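Local atomic coordinates of uncharacterized protein Rv2865 (Mycobacterium tuberculosis, PDB entry 3G5O), a protein that neutralises its cognate RelE-family toxin by direct binding and, together with that toxin, binds DNA to repress transcription from its own promoter. Residues A[10-13]-A[14-17]; A[51-54]-A[55-59]. All coordinates share one frame; numbering follows the deposited sequence.

Contact 1 of 2, residues A[10-13]-A[14-17]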
loop_
_atom_site.group_PDB
_atom_site.type_symbol
_atom_site.label_atom_id
_atom_site.label_comp_id
_atom_site.label_asym_id
_atom_site.label_seq_id
_atom_site.Cartn_x
_atom_site.Cartn_y
_atom_site.Cartn_z
ATOM N N ILE A 10 -12.014 2.833 -18.472
ATOM C CA ILE A 10 -12.857 1.695 -18.185
ATOM C C ILE A 10 -13.335 1.178 -19.530
ATOM O O ILE A 10 -13.985 1.893 -20.282
ATOM C CB ILE A 10 -14.038 2.088 -17.283
ATOM C CG1 ILE A 10 -13.522 2.707 -15.968
ATOM C CG2 ILE A 10 -14.933 0.897 -17.015
ATOM C CD1 ILE A 10 -14.604 3.437 -15.110
ATOM N N LEU A 11 -12.995 -0.065 -19.837
ATOM C CA LEU A 11 -13.185 -0.599 -21.169
ATOM C C LEU A 11 -13.770 -1.997 -21.177
ATOM O O LEU A 11 -13.409 -2.828 -20.342
ATOM C CB LEU A 11 -11.855 -0.609 -21.940
ATOM C CG LEU A 11 -11.264 0.718 -22.437
ATOM C CD1 LEU A 11 -9.940 0.409 -23.067
ATOM C CD2 LEU A 11 -12.169 1.438 -23.470
ATOM N N PRO A 12 -14.656 -2.273 -22.150
ATOM C CA PRO A 12 -15.135 -3.648 -22.305
ATOM C C PRO A 12 -14.042 -4.546 -22.858
ATOM O O PRO A 12 -13.164 -4.075 -23.565
ATOM C CB PRO A 12 -16.295 -3.523 -23.314
ATOM C CG PRO A 12 -16.102 -2.186 -23.993
ATOM C CD PRO A 12 -15.362 -1.307 -23.033
ATOM N N ILE A 13 -14.117 -5.829 -22.531
ATOM C CA ILE A 13 -13.154 -6.806 -22.968
ATOM C C ILE A 13 -13.102 -6.895 -24.503
ATOM O O ILE A 13 -12.022 -7.094 -25.069
ATOM C CB ILE A 13 -13.459 -8.171 -22.297
ATOM C CG1 ILE A 13 -12.190 -8.953 -21.993
ATOM C CG2 ILE A 13 -14.478 -8.989 -23.104
ATOM C CD1 ILE A 13 -12.462 -10.213 -21.144
ATOM N N SER A 14 -14.257 -6.698 -25.168
ATOM C CA SER A 14 -14.326 -6.651 -26.642
ATOM C C SER A 14 -13.454 -5.553 -27.258
ATOM O O SER A 14 -12.913 -5.733 -28.339
ATOM C CB SER A 14 -15.775 -6.509 -27.138
ATOM O OG SER A 14 -16.355 -5.289 -26.690
ATOM N N THR A 15 -13.306 -4.429 -26.571
ATOM C CA THR A 15 -12.440 -3.371 -27.044
ATOM C C THR A 15 -10.975 -3.782 -26.912
ATOM O O THR A 15 -10.147 -3.401 -27.750
ATOM C CB THR A 15 -12.729 -2.059 -26.293
ATOM O OG1 THR A 15 -14.109 -1.705 -26.469
ATOM C CG2 THR A 15 -11.843 -0.912 -26.791
ATOM N N ILE A 16 -10.652 -4.563 -25.873
ATOM C CA ILE A 16 -9.267 -5.008 -25.664
ATOM C C ILE A 16 -8.829 -6.089 -26.669
ATOM O O ILE A 16 -7.744 -6.008 -27.238
ATOM C CB ILE A 16 -8.985 -5.476 -24.199
ATOM C CG1 ILE A 16 -9.481 -4.449 -23.163
ATOM C CG2 ILE A 16 -7.493 -5.764 -23.990
ATOM C CD1 ILE A 16 -8.765 -3.125 -23.185
ATOM N N LYS A 17 -9.682 -7.087 -26.877
ATOM C CA LYS A 17 -9.378 -8.249 -27.724
ATOM C C LYS A 17 -8.900 -7.849 -29.120
ATOM O O LYS A 17 -9.577 -7.108 -29.833
ATOM C CB LYS A 17 -10.608 -9.155 -27.873
ATOM C CG LYS A 17 -11.158 -9.807 -26.582
ATOM C CD LYS A 17 -11.989 -11.057 -26.931
ATOM C CE LYS A 17 -13.084 -11.344 -25.902
ATOM N NZ LYS A 17 -14.340 -10.564 -26.163
#

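Contact 2 of 2, residues A[51-54]-A[55-59]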
loop_
_atom_site.group_PDB
_atom_site.type_symbol
_atom_site.label_atom_id
_atom_site.label_comp_id
_atom_site.label_asym_id
_atom_site.label_seq_id
_atom_site.Cartn_x
_atom_site.Cartn_y
_atom_site.Cartn_z
ATOM N N GLU A 51 4.593 0.201 -12.867
ATOM C CA GLU A 51 3.547 0.789 -12.020
ATOM C C GLU A 51 3.142 -0.129 -10.834
ATOM O O GLU A 51 2.961 0.342 -9.697
ATOM C CB GLU A 51 2.313 1.235 -12.842
ATOM C CG GLU A 51 1.353 2.144 -12.062
ATOM C CD GLU A 51 2.063 3.401 -11.496
ATOM O OE1 GLU A 51 3.119 3.831 -12.034
ATOM O OE2 GLU A 51 1.585 3.964 -10.518
ATOM N N TRP A 52 3.047 -1.424 -11.099
ATOM C CA TRP A 52 2.702 -2.391 -10.066
ATOM C C TRP A 52 3.793 -2.408 -8.970
ATOM O O TRP A 52 3.483 -2.348 -7.788
ATOM C CB TRP A 52 2.547 -3.785 -10.675
ATOM C CG TRP A 52 2.208 -4.823 -9.644
ATOM C CD1 TRP A 52 3.056 -5.744 -9.067
ATOM C CD2 TRP A 52 0.942 -4.999 -9.041
ATOM N NE1 TRP A 52 2.360 -6.502 -8.148
ATOM C CE2 TRP A 52 1.057 -6.077 -8.129
ATOM C CE3 TRP A 52 -0.298 -4.357 -9.194
ATOM C CZ2 TRP A 52 -0.026 -6.529 -7.354
ATOM C CZ3 TRP A 52 -1.404 -4.833 -8.435
ATOM C CH2 TRP A 52 -1.238 -5.918 -7.528
ATOM N N GLU A 53 5.049 -2.404 -9.382
ATOM C CA GLU A 53 6.192 -2.298 -8.450
ATOM C C GLU A 53 6.148 -0.981 -7.614
ATOM O O GLU A 53 6.300 -1.019 -6.387
ATOM C CB GLU A 53 7.498 -2.370 -9.231
ATOM C CG GLU A 53 8.007 -3.753 -9.405
ATOM C CD GLU A 53 8.373 -4.344 -8.025
ATOM O OE1 GLU A 53 9.259 -3.783 -7.335
ATOM O OE2 GLU A 53 7.730 -5.328 -7.614
ATOM N N SER A 54 5.966 0.157 -8.288
ATOM C CA SER A 54 5.784 1.450 -7.603
ATOM C C SER A 54 4.724 1.395 -6.501
ATOM O O SER A 54 4.941 1.852 -5.358
ATOM C CB SER A 54 5.427 2.540 -8.612
ATOM O OG SER A 54 6.579 2.906 -9.370
ATOM N N LEU A 55 3.574 0.829 -6.840
ATOM C CA LEU A 55 2.517 0.633 -5.857
ATOM C C LEU A 55 2.911 -0.288 -4.676
ATOM O O LEU A 55 2.685 0.079 -3.517
ATOM C CB LEU A 55 1.243 0.183 -6.547
ATOM C CG LEU A 55 0.577 1.285 -7.415
ATOM C CD1 LEU A 55 -0.595 0.691 -8.194
ATOM C CD2 LEU A 55 0.097 2.517 -6.584
ATOM N N GLN A 56 3.463 -1.465 -4.963
ATOM C CA GLN A 56 3.950 -2.367 -3.908
ATOM C C GLN A 56 4.964 -1.680 -2.982
ATOM O O GLN A 56 4.916 -1.864 -1.784
ATOM C CB GLN A 56 4.597 -3.647 -4.492
ATOM C CG GLN A 56 3.601 -4.543 -5.336
ATOM C CD GLN A 56 2.298 -4.784 -4.574
ATOM O OE1 GLN A 56 2.312 -5.201 -3.422
ATOM N NE2 GLN A 56 1.181 -4.475 -5.196
ATOM N N GLU A 57 5.899 -0.893 -3.540
ATOM C CA GLU A 57 6.874 -0.232 -2.700
ATOM C C GLU A 57 6.240 0.939 -1.921
ATOM O O GLU A 57 6.653 1.248 -0.803
ATOM C CB GLU A 57 8.075 0.243 -3.552
ATOM C CG GLU A 57 8.901 -0.887 -4.105
ATOM C CD GLU A 57 9.423 -1.763 -2.951
ATOM O OE1 GLU A 57 10.267 -1.264 -2.161
ATOM O OE2 GLU A 57 8.915 -2.900 -2.785
ATOM N N THR A 58 5.242 1.609 -2.503
ATOM C CA THR A 58 4.562 2.655 -1.766
ATOM C C THR A 58 3.851 2.064 -0.541
ATOM O O THR A 58 3.891 2.636 0.561
ATOM C CB THR A 58 3.537 3.392 -2.664
ATOM O OG1 THR A 58 4.224 3.929 -3.794
ATOM C CG2 THR A 58 2.865 4.517 -1.902
ATOM N N LEU A 59 3.166 0.950 -0.766
ATOM C CA LEU A 59 2.515 0.199 0.316
ATOM C C LEU A 59 3.512 -0.169 1.405
ATOM O O LEU A 59 3.262 0.065 2.597
ATOM C CB LEU A 59 1.878 -1.085 -0.209
ATOM C CG LEU A 59 0.569 -0.994 -0.983
ATOM C CD1 LEU A 59 0.439 -2.353 -1.623
ATOM C CD2 LEU A 59 -0.613 -0.716 -0.045
#

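Contact 1 of 2, residues A[10-13]-A[14-17]
L11 and I16 meet through their methyl ends where strand 8-12 turns into the short helix 13-16. L11 CD1 lies 3.7 Å from I16 CD1, the two side chains crossing at about a right angle. I16 reaches back because of its two side-chain torsions (chi1 -49°, chi2 -66°), which fold CD1 toward the strand. The other branch of L11, CD2, only grazes T15 CG2. On the next residue P12 CG lies against T15 OG1 at 3.2 Å, a close approach of carbon to oxygen and not a hydrogen bond.

P12 occupies the N-cap position, and its carbonyl oxygen receives weak bonds from T15 N and I16 N. I13 O takes another weak bond from I16 N, and the single well-formed turn bond runs from K17 N to I13 O (3.0 Å, N-H...O 163°). I13 itself points away from the turn, and K17 NZ curls back to within 3.4 Å of its CG2.

I16 also packs on F23 of helix 20-28 and I34 of strand 33-38, while I13 and K17 pack on N21 of the second antitoxin subunit. Every hydrogen bond between the two segments is thus backbone to backbone, and three of the four are weak; the side chains add an apolar join between strand end and helix, and the amine end of K17 lies against I13 CG2.

Contact 2 of 2, residues A[51-54]-A[55-59]
With CG anti to the backbone N (chi1 179°), W52 swings its indole out along helix 49-62, and Q56, one turn later, bends at chi2 (-49°) so that its amide folds over that ring. Q56 NE2 comes down on one face, 3.2 Å from W52 CZ2 and toward the rim, while Q56 CG lies over the five-membered ring in a CH-pi contact, 4.0 Å from its centroid. Ring and amide planes are inclined by 29°, so the amide leans over the indole without stacking flat. The other end of the amide, Q56 OE1, is hydrogen-bonded to R62 of a toxin chain, which would help fix which way the amide is turned.

Backbone bonds of ordinary helical form join L55 N to E51 O, Q56 N to W52 O and E57 N to E53 O. S54 O takes two donors from T58, the amide N at 2.9 Å and the hydroxyl OG1 at 2.7 Å, arriving from opposite faces of the carbonyl plane. This ties the threonine hydroxyl to the preceding turn.

E53 and E57 lie one turn apart, E53 OE1 and E57 OE2 separated by 4.6 Å; both form salt bridges to R71 of the other toxin chain, whose positive charge probably offsets their mutual repulsion. E57 also bonds to R76 and to the S69 hydroxyl of that toxin chain, and E51 to its R61. Helix 49-62, which directly follows strand 41-48 and precedes helix 67-80, is thereby buried between partners: W52, L55 and L59 pack against the same helix region of the second antitoxin subunit, and the acidic residues meet the toxin.

Contact 1 comes first along the chain, at the end of strand 8-12, which within this chain is an outermost strand of the three-stranded mixed sheet, whereas contact 2 lies within helix 49-62, entered directly from strand 41-48 at the other margin. Their centres are 25 Å apart and their nearest atoms about 15 Å, so they do not touch. Both belong to the Phd/YefM antitoxin part of the chain and both reach the second antitoxin subunit, so the two copies meet at two separate places. Contact 2 additionally engages two toxin chains, so this helix combines antitoxin pairing with toxin binding, while contact 1 belongs to the amino-terminal sheet-and-helix region, which, as in Phd/YefM relatives, is probably the DNA-binding part.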